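Alr1585 protein (Nostoc sp., PDB 5C2I) is a haem-containing DyP-type (dye-decolorizing) peroxidase that probably uses hydrogen peroxide to oxidise dyes and related substrates. Local coordinates at residues 205-210 / 361-366; 47-52 / 147-152; 264-269 / 445-450. The protein carries 1 engineered substitution. All coordinates share one frame; numbering follows the deposited sequence.

Interaction 1. Residues 205-210 / 361-366; sequences VSQPLF and RITRRA. With HEM (protoporphyrin IX containing Fe), chain E.
A bend at chi2 of Gln207 (-93°) sets its amide against the backbone of Arg364, and a bend at chi3 of Arg364 (-68°) carries the guanidinium to Ser206 and the haem. The Gln207 amide then works with both ends. Arg364 N donates to Gln207 OE1 at 2.9 Å, nearly straight (164°), in the carbonyl plane and on a lone pair; Gln207 NE2 returns a bond of 2.8 Å to Arg364 O, from a donor somewhat tilted from that carbonyl's plane. Two bonds of opposite polarity fix which end of the amide is oxygen. A water that accepts from Arg364 NE at 2.9 Å lies close to both Gln207 OE1 and Ile362 O.

Arg364 is the second residue of strand 363-369, in the sheet beside the haem, and its position fits the conserved distal arginine of DyP-type peroxidases. NH2 reaches Ser206 O at 2.8 Å, with the oxygen in the guanidinium plane but the nitrogen above the carbonyl plane. Both terminal nitrogens also donate to one haem propionate, NH1 to HEM O2A at 2.9 Å, and NH1 further meets the iron-bound water at 2.9 Å. One guanidinium face lies over HEM C4D. Carboxylate, carbonyl and water thus share the donors of this one guanidinium. The serine meanwhile grips both propionates: its backbone N donates to O1A, and Ser206 OG donates to HEM O2D at 2.6 Å.

Farther from the haem, Pro208 is wedged against the strand, with its CG 3.4 Å from Thr363 OG1 and its CD against Ile362 O. Thr363 OG1 also meets the edge of the Phe210 ring, near the ring plane. Beyond it, a second water links Pro208 O to Arg365 NH2, whose guanidinium is held as well by the backbone oxygens of Asn33 and Ile34.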
loop_
_atom_site.group_PDB
_atom_site.type_symbol
_atom_site.label_atom_id
_atom_site.label_comp_id
_atom_site.label_asym_id
_atom_site.label_seq_id
_atom_site.Cartn_x
_atom_site.Cartn_y
_atom_site.Cartn_z
ATOM N N VAL A 205 -1.814 25.983 -2.017
ATOM C CA VAL A 205 -0.459 26.320 -2.422
ATOM C C VAL A 205 -0.046 27.744 -1.927
ATOM O O VAL A 205 1.015 27.913 -1.303
ATOM C CB VAL A 205 -0.291 26.259 -3.952
ATOM C CG1 VAL A 205 1.101 26.663 -4.342
ATOM C CG2 VAL A 205 -0.640 24.882 -4.487
ATOM N N SER A 206 -0.861 28.749 -2.246
ATOM C CA SER A 206 -0.508 30.156 -1.972
ATOM C C SER A 206 -1.202 30.685 -0.725
ATOM O O SER A 206 -2.446 30.847 -0.700
ATOM C CB SER A 206 -0.873 31.029 -3.163
ATOM O OG SER A 206 -0.451 32.358 -2.920
ATOM N N GLN A 207 -0.405 30.932 0.310
ATOM C CA GLN A 207 -0.932 31.393 1.606
ATOM C C GLN A 207 -0.151 32.588 2.151
ATOM O O GLN A 207 1.065 32.670 1.973
ATOM C CB GLN A 207 -0.856 30.293 2.631
ATOM C CG GLN A 207 -1.660 29.059 2.292
ATOM C CD GLN A 207 -3.045 29.085 2.882
ATOM O OE1 GLN A 207 -3.704 30.141 2.964
ATOM N NE2 GLN A 207 -3.478 27.923 3.346
ATOM N N PRO A 208 -0.833 33.498 2.840
ATOM C CA PRO A 208 -0.089 34.382 3.742
ATOM C C PRO A 208 0.700 33.583 4.764
ATOM O O PRO A 208 0.162 32.611 5.321
ATOM C CB PRO A 208 -1.190 35.182 4.447
ATOM C CG PRO A 208 -2.422 34.973 3.673
ATOM C CD PRO A 208 -2.292 33.656 2.983
ATOM N N LEU A 209 1.945 33.973 5.016
ATOM C CA LEU A 209 2.809 33.240 5.934
ATOM C C LEU A 209 3.178 34.118 7.110
ATOM O O LEU A 209 3.447 35.329 6.943
ATOM C CB LEU A 209 4.084 32.770 5.223
ATOM C CG LEU A 209 3.824 31.923 3.960
ATOM C CD1 LEU A 209 5.165 31.469 3.385
ATOM C CD2 LEU A 209 2.968 30.712 4.290
ATOM N N PHE A 210 3.275 33.481 8.277
ATOM C CA PHE A 210 3.529 34.172 9.549
ATOM C C PHE A 210 4.631 33.551 10.390
ATOM O O PHE A 210 5.434 34.260 10.953
ATOM C CB PHE A 210 2.237 34.179 10.392
ATOM C CG PHE A 210 1.067 34.765 9.670
ATOM C CD1 PHE A 210 0.921 36.137 9.561
ATOM C CD2 PHE A 210 0.127 33.957 9.079
ATOM C CE1 PHE A 210 -0.151 36.677 8.864
ATOM C CE2 PHE A 210 -0.937 34.498 8.376
ATOM C CZ PHE A 210 -1.070 35.853 8.312
ATOM N N ARG A 361 -5.959 39.783 1.412
ATOM C CA ARG A 361 -5.678 38.349 1.407
ATOM C C ARG A 361 -6.398 37.631 2.547
ATOM O O ARG A 361 -6.655 38.219 3.601
ATOM C CB ARG A 361 -4.160 38.095 1.540
ATOM C CG ARG A 361 -3.324 38.368 0.287
ATOM C CD ARG A 361 -1.827 38.126 0.514
ATOM N NE ARG A 361 -1.253 39.147 1.396
ATOM C CZ ARG A 361 -0.006 39.093 1.901
ATOM N NH1 ARG A 361 0.786 38.080 1.613
ATOM N NH2 ARG A 361 0.426 40.061 2.696
ATOM N N ILE A 362 -6.615 36.339 2.354
ATOM C CA ILE A 362 -7.191 35.481 3.368
ATOM C C ILE A 362 -6.262 34.291 3.637
ATOM O O ILE A 362 -5.483 33.889 2.788
ATOM C CB ILE A 362 -8.561 34.935 2.932
ATOM C CG1 ILE A 362 -8.468 34.181 1.603
ATOM C CG2 ILE A 362 -9.581 36.082 2.842
ATOM C CD1 ILE A 362 -9.724 33.361 1.286
ATOM N N THR A 363 -6.351 33.748 4.849
ATOM C CA THR A 363 -5.529 32.612 5.235
ATOM C C THR A 363 -6.440 31.391 5.298
ATOM O O THR A 363 -7.348 31.320 6.126
ATOM C CB THR A 363 -4.880 32.902 6.594
ATOM O OG1 THR A 363 -4.031 34.052 6.495
ATOM C CG2 THR A 363 -4.070 31.710 7.117
ATOM N N ARG A 364 -6.250 30.464 4.375
ATOM C CA ARG A 364 -7.208 29.369 4.162
ATOM C C ARG A 364 -6.842 28.140 5.042
ATOM O O ARG A 364 -5.640 27.756 5.170
ATOM C CB ARG A 364 -7.254 29.014 2.684
ATOM C CG ARG A 364 -7.875 30.138 1.847
ATOM C CD ARG A 364 -7.855 29.833 0.350
ATOM N NE ARG A 364 -6.461 29.854 -0.082
ATOM C CZ ARG A 364 -5.918 29.019 -0.959
ATOM N NH1 ARG A 364 -6.640 28.094 -1.554
ATOM N NH2 ARG A 364 -4.641 29.114 -1.247
ATOM N N ARG A 365 -7.858 27.524 5.608
ATOM C CA ARG A 365 -7.695 26.320 6.429
ATOM C C ARG A 365 -8.762 25.298 6.089
ATOM O O ARG A 365 -9.405 24.735 6.986
ATOM C CB ARG A 365 -7.740 26.691 7.927
ATOM C CG ARG A 365 -6.728 27.742 8.373
ATOM C CD ARG A 365 -5.319 27.176 8.466
ATOM N NE ARG A 365 -4.330 28.197 8.845
ATOM C CZ ARG A 365 -3.259 28.541 8.140
ATOM N NH1 ARG A 365 -3.081 28.060 6.923
ATOM N NH2 ARG A 365 -2.391 29.441 8.600
ATOM N N ALA A 366 -9.001 25.146 4.781
ATOM C CA ALA A 366 -10.110 24.334 4.290
ATOM C C ALA A 366 -9.790 22.847 4.339
ATOM O O ALA A 366 -8.600 22.435 4.371
ATOM C CB ALA A 366 -10.489 24.753 2.879
HETATM C CHA HEM E . -6.484 29.328 -4.649
HETATM C CHB HEM E . -9.794 25.936 -5.539
HETATM C CHC HEM E . -13.088 28.553 -3.148
HETATM C CHD HEM E . -9.816 32.025 -2.503
HETATM C C1A HEM E . -7.103 28.182 -5.120
HETATM C C2A HEM E . -6.476 27.179 -5.916
HETATM C C3A HEM E . -7.407 26.231 -6.162
HETATM C C4A HEM E . -8.590 26.633 -5.503
HETATM C CMA HEM E . -7.239 24.948 -6.931
HETATM C CAA HEM E . -5.023 27.150 -6.411
HETATM C CBA HEM E . -3.970 26.523 -5.494
HETATM C CGA HEM E . -3.919 27.299 -4.207
HETATM O O1A HEM E . -3.237 28.359 -4.090
HETATM O O2A HEM E . -4.573 26.880 -3.249
HETATM C C1B HEM E . -10.965 26.358 -4.912
HETATM C C2B HEM E . -12.185 25.596 -4.887
HETATM C C3B HEM E . -13.079 26.289 -4.197
HETATM C C4B HEM E . -12.412 27.544 -3.841
HETATM C CMB HEM E . -12.361 24.253 -5.501
HETATM C CAB HEM E . -14.471 25.973 -3.791
HETATM C CBB HEM E . -14.951 24.722 -3.667
HETATM C C1C HEM E . -12.499 29.779 -2.795
HETATM C C2C HEM E . -13.150 30.866 -2.250
HETATM C C3C HEM E . -12.218 31.859 -2.092
HETATM C C4C HEM E . -10.993 31.341 -2.527
HETATM C CMC HEM E . -14.588 30.965 -1.833
HETATM C CAC HEM E . -12.384 33.228 -1.605
HETATM C CBC HEM E . -13.440 33.999 -1.685
HETATM C C1D HEM E . -8.621 31.467 -2.952
HETATM C C2D HEM E . -7.362 32.195 -2.835
HETATM C C3D HEM E . -6.444 31.478 -3.468
HETATM C C4D HEM E . -7.164 30.270 -3.926
HETATM C CMD HEM E . -7.113 33.532 -2.156
HETATM C CAD HEM E . -4.982 31.806 -3.578
HETATM C CBD HEM E . -4.650 32.721 -4.762
HETATM C CGD HEM E . -3.188 33.026 -4.764
HETATM O O1D HEM E . -2.578 32.768 -5.798
HETATM O O2D HEM E . -2.585 33.534 -3.758
HETATM N NA HEM E . -8.419 27.875 -4.938
HETATM N NB HEM E . -11.183 27.508 -4.356
HETATM N NC HEM E . -11.200 30.099 -3.057
HETATM N ND HEM E . -8.481 30.356 -3.679
HETATM FE FE HEM E . -9.799 28.993 -4.033
HETATM O O HOH W 1 -4.741 31.895 1.001
HETATM O O HOH W 2 -0.449 30.370 6.772
HETATM O O HOH W 3 -9.491 27.990 -1.944
#

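Interaction 2. Residues 47-52 / 147-152; sequences FLQFKP and EIHALV
His149 meets both Gln49 and Phe50. Its ND1 accepts the backbone N-H of Phe50 at 2.9 Å, the donor sitting 26° out of the imidazole plane, and Gln49 CG packs over a ring face. The Phe50 ring is near parallel to the imidazole but slid aside, so the two barely overlap. With CG anti to the backbone N (chi1 -175°) and the chain extended, Gln49 runs out to Glu147, where NE2 donates to Glu147 O at 2.8 Å, almost straight (177°), in both amide and carbonyl planes.

The backbone sets this up. Leu48 O faces His149 N at 2.8 Å and, more weakly, Ala150 N: a classic beta bulge, in which His149 and Ala150 both face Leu48 where the antiparallel pairing of strands 42-50 and 150-156 begins in the ferredoxin-like sheet. On one side of that sheet Leu151 CD1 stands over the centre of the Phe47 ring, 3.8 Å from its centroid, with Ile148 CG2 at the ring edge. Tyr105 meets the rings of both His149 and Phe50.

Because ND1 accepts while His149 NE2 donates to Glu147 OE2 at 2.8 Å, the imidazole is probably the NE2-H tautomer, its rotation fixed from both nitrogens.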
loop_
_atom_site.group_PDB
_atom_site.type_symbol
_atom_site.label_atom_id
_atom_site.label_comp_id
_atom_site.label_asym_id
_atom_site.label_seq_id
_atom_site.Cartn_x
_atom_site.Cartn_y
_atom_site.Cartn_z
ATOM N N PHE A 47 -21.189 21.881 15.350
ATOM C CA PHE A 47 -21.875 23.151 15.432
ATOM C C PHE A 47 -22.896 23.075 16.542
ATOM O O PHE A 47 -23.689 22.131 16.602
ATOM C CB PHE A 47 -22.568 23.493 14.116
ATOM C CG PHE A 47 -21.608 23.811 13.015
ATOM C CD1 PHE A 47 -21.056 22.797 12.236
ATOM C CD2 PHE A 47 -21.234 25.092 12.783
ATOM C CE1 PHE A 47 -20.152 23.085 11.219
ATOM C CE2 PHE A 47 -20.299 25.400 11.804
ATOM C CZ PHE A 47 -19.781 24.408 11.005
ATOM N N LEU A 48 -22.878 24.066 17.418
ATOM C CA LEU A 48 -23.635 24.048 18.637
ATOM C C LEU A 48 -24.634 25.142 18.752
ATOM O O LEU A 48 -24.384 26.254 18.340
ATOM C CB LEU A 48 -22.696 24.208 19.832
ATOM C CG LEU A 48 -21.495 23.298 19.880
ATOM C CD1 LEU A 48 -20.716 23.604 21.170
ATOM C CD2 LEU A 48 -21.896 21.830 19.845
ATOM N N GLN A 49 -25.777 24.802 19.338
ATOM C CA GLN A 49 -26.733 25.759 19.883
ATOM C C GLN A 49 -26.926 25.430 21.359
ATOM O O GLN A 49 -27.404 24.322 21.726
ATOM C CB GLN A 49 -28.065 25.657 19.192
ATOM C CG GLN A 49 -29.092 26.686 19.615
ATOM C CD GLN A 49 -30.396 26.468 18.861
ATOM O OE1 GLN A 49 -31.333 25.932 19.392
ATOM N NE2 GLN A 49 -30.427 26.856 17.604
ATOM N N PHE A 50 -26.539 26.369 22.208
ATOM C CA PHE A 50 -26.633 26.153 23.647
ATOM C C PHE A 50 -28.083 26.118 24.106
ATOM O O PHE A 50 -28.951 26.790 23.538
ATOM C CB PHE A 50 -25.810 27.216 24.395
ATOM C CG PHE A 50 -24.334 27.165 24.052
ATOM C CD1 PHE A 50 -23.583 26.014 24.308
ATOM C CD2 PHE A 50 -23.688 28.256 23.518
ATOM C CE1 PHE A 50 -22.236 25.951 23.985
ATOM C CE2 PHE A 50 -22.345 28.199 23.203
ATOM C CZ PHE A 50 -21.617 27.044 23.433
ATOM N N LYS A 51 -28.353 25.323 25.127
ATOM C CA LYS A 51 -29.744 25.108 25.544
ATOM C C LYS A 51 -30.249 26.309 26.374
ATOM O O LYS A 51 -29.496 26.883 27.177
ATOM C CB LYS A 51 -29.864 23.838 26.358
ATOM C CG LYS A 51 -29.561 22.595 25.559
ATOM C CD LYS A 51 -29.720 21.360 26.422
ATOM C CE LYS A 51 -29.556 20.092 25.608
ATOM N NZ LYS A 51 -29.604 18.918 26.520
ATOM N N PRO A 52 -31.506 26.701 26.161
ATOM C CA PRO A 52 -32.063 27.865 26.838
ATOM C C PRO A 52 -31.927 27.809 28.341
ATOM O O PRO A 52 -32.063 26.747 28.925
ATOM C CB PRO A 52 -33.562 27.841 26.459
ATOM C CG PRO A 52 -33.600 27.141 25.156
ATOM C CD PRO A 52 -32.445 26.143 25.166
ATOM N N GLU A 147 -30.025 28.580 14.473
ATOM C CA GLU A 147 -29.198 29.611 15.052
ATOM C C GLU A 147 -27.974 28.892 15.671
ATOM O O GLU A 147 -28.119 28.032 16.518
ATOM C CB GLU A 147 -29.959 30.401 16.120
ATOM C CG GLU A 147 -29.099 31.461 16.779
ATOM C CD GLU A 147 -29.856 32.325 17.774
ATOM O OE1 GLU A 147 -30.857 32.945 17.359
ATOM O OE2 GLU A 147 -29.419 32.422 18.951
ATOM N N ILE A 148 -26.806 29.198 15.146
ATOM C CA ILE A 148 -25.582 28.566 15.586
ATOM C C ILE A 148 -24.868 29.495 16.557
ATOM O O ILE A 148 -24.666 30.675 16.259
ATOM C CB ILE A 148 -24.710 28.236 14.386
ATOM C CG1 ILE A 148 -25.417 27.185 13.526
ATOM C CG2 ILE A 148 -23.333 27.752 14.822
ATOM C CD1 ILE A 148 -24.720 26.939 12.192
ATOM N N HIS A 149 -24.497 28.944 17.702
ATOM C CA HIS A 149 -23.778 29.697 18.729
ATOM C C HIS A 149 -22.278 29.542 18.704
ATOM O O HIS A 149 -21.528 30.444 19.087
ATOM C CB HIS A 149 -24.310 29.317 20.120
ATOM C CG HIS A 149 -25.733 29.732 20.365
ATOM N ND1 HIS A 149 -26.526 29.153 21.320
ATOM C CD2 HIS A 149 -26.509 30.672 19.769
ATOM C CE1 HIS A 149 -27.721 29.710 21.312
ATOM N NE2 HIS A 149 -27.734 30.639 20.381
ATOM N N ALA A 150 -21.820 28.355 18.307
ATOM C CA ALA A 150 -20.427 28.004 18.445
ATOM C C ALA A 150 -20.040 26.860 17.551
ATOM O O ALA A 150 -20.906 26.107 17.070
ATOM C CB ALA A 150 -20.129 27.658 19.904
ATOM N N LEU A 151 -18.739 26.736 17.323
ATOM C CA LEU A 151 -18.177 25.638 16.587
ATOM C C LEU A 151 -17.049 25.057 17.442
ATOM O O LEU A 151 -16.104 25.776 17.818
ATOM C CB LEU A 151 -17.665 26.110 15.238
ATOM C CG LEU A 151 -16.801 25.134 14.385
ATOM C CD1 LEU A 151 -17.475 23.813 14.039
ATOM C CD2 LEU A 151 -16.323 25.830 13.110
ATOM N N VAL A 152 -17.095 23.746 17.646
ATOM C CA VAL A 152 -15.977 23.002 18.201
ATOM C C VAL A 152 -15.254 22.284 17.048
ATOM O O VAL A 152 -15.869 21.570 16.258
ATOM C CB VAL A 152 -16.491 21.983 19.212
ATOM C CG1 VAL A 152 -15.375 21.147 19.764
ATOM C CG2 VAL A 152 -17.209 22.694 20.342
HETATM O O HOH W 4 -32.469 28.070 15.829
#

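Interaction 3. Residues 264-269 / 445-450; sequences KAFRED and QLWINM
Trp447 lays its indole against helix 263-277, and successive parts of the side chain meet Phe266, Asp269 and Ala265. CB, the first atom out, sits 4.1 Å from Phe266 CB. One bond further, the five-membered ring is covered on one face by the helix backbone: Trp447 CD1 lies 3.6 Å from Phe266 CA, a CH-pi contact displaced toward the ring's rim on the CD1 side. Along the pyrrole edge, NE1 donates to Asp269 OD2 at 2.9 Å (156°). The six-membered ring slides under Ala265, whose CB stands 3.4 Å from the ring centroid and only 11° off its normal. Gln445 CG lies over the opposite face, sandwiching the indole between the helix and its own segment.

Strand 448-458, which begins just after the tryptophan, pairs antiparallel with strand 250-261 in the sheet of the C-terminal ferredoxin-like half. The helix follows strand 250-261 directly, and a backbone bond between Trp447 and Asn262 holds the junction. The contact therefore packs the start of the helix against the entry to its neighbouring strand. Ile448, next along, touches the haem.

Asp269 OD2 is a shared acceptor. Gln445 N gives it a second bond of 2.9 Å, arriving nearly along the C-O axis, while the indole N-H comes in on the anti side with the carboxylate plane turned 85° from the indole. Tyr442 OH is bonded to the other oxygen, OD1, so the carboxylate is gripped at both ends. On the inner side of the helix, Phe266 stacks on Phe199, and its side chain is about 7 Å from the haem.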
loop_
_atom_site.group_PDB
_atom_site.type_symbol
_atom_site.label_atom_id
_atom_site.label_comp_id
_atom_site.label_asym_id
_atom_site.label_seq_id
_atom_site.Cartn_x
_atom_site.Cartn_y
_atom_site.Cartn_z
ATOM N N LYS A 264 -18.783 15.844 -11.570
ATOM C CA LYS A 264 -19.170 15.260 -12.859
ATOM C C LYS A 264 -19.442 16.360 -13.897
ATOM O O LYS A 264 -18.923 16.313 -15.033
ATOM C CB LYS A 264 -20.405 14.372 -12.693
ATOM C CG LYS A 264 -20.832 13.640 -13.961
ATOM C CD LYS A 264 -22.104 12.840 -13.688
ATOM C CE LYS A 264 -22.810 12.456 -14.965
ATOM N NZ LYS A 264 -21.989 11.445 -15.665
ATOM N N ALA A 265 -20.237 17.344 -13.509
ATOM C CA ALA A 265 -20.619 18.419 -14.422
ATOM C C ALA A 265 -19.450 19.357 -14.723
ATOM O O ALA A 265 -19.284 19.799 -15.868
ATOM C CB ALA A 265 -21.799 19.199 -13.858
ATOM N N PHE A 266 -18.626 19.619 -13.720
ATOM C CA PHE A 266 -17.417 20.428 -13.901
ATOM C C PHE A 266 -16.517 19.799 -14.965
ATOM O O PHE A 266 -16.079 20.490 -15.899
ATOM C CB PHE A 266 -16.687 20.633 -12.581
ATOM C CG PHE A 266 -15.403 21.437 -12.693
ATOM C CD1 PHE A 266 -14.232 20.844 -13.097
ATOM C CD2 PHE A 266 -15.399 22.799 -12.409
ATOM C CE1 PHE A 266 -13.060 21.585 -13.193
ATOM C CE2 PHE A 266 -14.254 23.545 -12.546
ATOM C CZ PHE A 266 -13.074 22.946 -12.919
ATOM N N ARG A 267 -16.230 18.509 -14.824
ATOM C CA ARG A 267 -15.362 17.814 -15.773
ATOM C C ARG A 267 -15.949 17.875 -17.203
ATOM O O ARG A 267 -15.193 18.059 -18.185
ATOM C CB ARG A 267 -15.148 16.352 -15.377
ATOM C CG ARG A 267 -14.376 16.160 -14.088
ATOM C CD ARG A 267 -12.872 16.061 -14.280
ATOM N NE ARG A 267 -12.190 16.171 -12.964
ATOM C CZ ARG A 267 -12.111 15.195 -12.051
ATOM N NH1 ARG A 267 -12.672 13.993 -12.256
ATOM N NH2 ARG A 267 -11.473 15.425 -10.883
ATOM N N GLU A 268 -17.266 17.682 -17.338
ATOM C CA GLU A 268 -17.928 17.758 -18.654
ATOM C C GLU A 268 -17.775 19.157 -19.272
ATOM O O GLU A 268 -17.488 19.293 -20.471
ATOM C CB GLU A 268 -19.427 17.417 -18.579
ATOM C CG GLU A 268 -19.699 15.965 -18.256
ATOM C CD GLU A 268 -21.179 15.649 -17.961
ATOM O OE1 GLU A 268 -22.027 16.591 -17.947
ATOM O OE2 GLU A 268 -21.488 14.453 -17.718
ATOM N N ASP A 269 -17.931 20.191 -18.440
ATOM C CA ASP A 269 -17.870 21.596 -18.912
ATOM C C ASP A 269 -16.418 21.918 -19.327
ATOM O O ASP A 269 -16.185 22.512 -20.380
ATOM C CB ASP A 269 -18.392 22.493 -17.798
ATOM C CG ASP A 269 -18.987 23.820 -18.289
ATOM O OD1 ASP A 269 -19.072 24.026 -19.514
ATOM O OD2 ASP A 269 -19.296 24.642 -17.398
ATOM N N GLN A 445 -20.006 27.343 -16.530
ATOM C CA GLN A 445 -21.033 27.317 -15.530
ATOM C C GLN A 445 -20.462 27.188 -14.128
ATOM O O GLN A 445 -19.363 26.663 -13.926
ATOM C CB GLN A 445 -21.974 26.196 -15.841
ATOM C CG GLN A 445 -23.184 26.100 -14.948
ATOM C CD GLN A 445 -24.041 27.350 -15.009
ATOM O OE1 GLN A 445 -23.784 28.307 -14.280
ATOM N NE2 GLN A 445 -25.003 27.377 -15.917
ATOM N N LEU A 446 -21.226 27.696 -13.164
ATOM C CA LEU A 446 -20.853 27.610 -11.738
ATOM C C LEU A 446 -21.245 26.243 -11.229
ATOM O O LEU A 446 -22.419 25.878 -11.254
ATOM C CB LEU A 446 -21.556 28.703 -10.932
ATOM C CG LEU A 446 -21.375 28.711 -9.423
ATOM C CD1 LEU A 446 -19.926 28.878 -9.066
ATOM C CD2 LEU A 446 -22.236 29.810 -8.803
ATOM N N TRP A 447 -20.250 25.463 -10.802
ATOM C CA TRP A 447 -20.451 24.110 -10.345
ATOM C C TRP A 447 -20.197 23.948 -8.831
ATOM O O TRP A 447 -19.990 22.826 -8.348
ATOM C CB TRP A 447 -19.577 23.182 -11.151
ATOM C CG TRP A 447 -19.970 23.140 -12.572
ATOM C CD1 TRP A 447 -19.180 23.539 -13.630
ATOM C CD2 TRP A 447 -21.247 22.782 -13.140
ATOM N NE1 TRP A 447 -19.870 23.393 -14.793
ATOM C CE2 TRP A 447 -21.133 22.933 -14.528
ATOM C CE3 TRP A 447 -22.475 22.332 -12.609
ATOM C CZ2 TRP A 447 -22.205 22.680 -15.400
ATOM C CZ3 TRP A 447 -23.532 22.085 -13.470
ATOM C CH2 TRP A 447 -23.390 22.238 -14.849
ATOM N N ILE A 448 -20.221 25.068 -8.113
ATOM C CA ILE A 448 -20.089 25.125 -6.650
ATOM C C ILE A 448 -21.353 25.743 -6.061
ATOM O O ILE A 448 -21.837 26.767 -6.581
ATOM C CB ILE A 448 -18.825 25.921 -6.286
ATOM C CG1 ILE A 448 -17.607 25.122 -6.756
ATOM C CG2 ILE A 448 -18.771 26.216 -4.801
ATOM C CD1 ILE A 448 -16.273 25.874 -6.735
ATOM N N ASN A 449 -21.960 25.080 -5.080
ATOM C CA ASN A 449 -23.190 25.559 -4.446
ATOM C C ASN A 449 -22.941 25.798 -2.966
ATOM O O ASN A 449 -22.442 24.898 -2.267
ATOM C CB ASN A 449 -24.314 24.526 -4.543
ATOM C CG ASN A 449 -24.477 23.966 -5.934
ATOM O OD1 ASN A 449 -24.615 24.718 -6.901
ATOM N ND2 ASN A 449 -24.452 22.622 -6.051
ATOM N N MET A 450 -23.281 26.983 -2.501
ATOM C CA MET A 450 -23.197 27.324 -1.080
ATOM C C MET A 450 -24.312 26.615 -0.325
ATOM O O MET A 450 -25.505 26.865 -0.576
ATOM C CB MET A 450 -23.316 28.837 -0.952
ATOM C CG MET A 450 -23.619 29.379 0.422
ATOM S SD MET A 450 -22.451 28.917 1.705
ATOM C CE MET A 450 -23.138 29.920 3.036
#

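How the interactions relate
Interactions 1 and 3 reach the same sheet, through strands 363-369 and 448-458, and approach the haem by different residues: Val205, Ser206, Ile362 and Arg364 in the first, Ile448 in the second. Their centres are 24 Å apart, their nearest atoms about 11 Å, and their segments alternate along the chain, so the two closures interlock in sequence. Interaction 2 belongs to the other five-stranded sheet, 27 Å from interaction 1 and 32 Å from interaction 3 between centres, and is complete in the sequence before either begins. Strand 448-458 still joins the halves: it starts in interaction 3, and its Phe456 packs on Phe47, Ile148 and Leu151 of interaction 2.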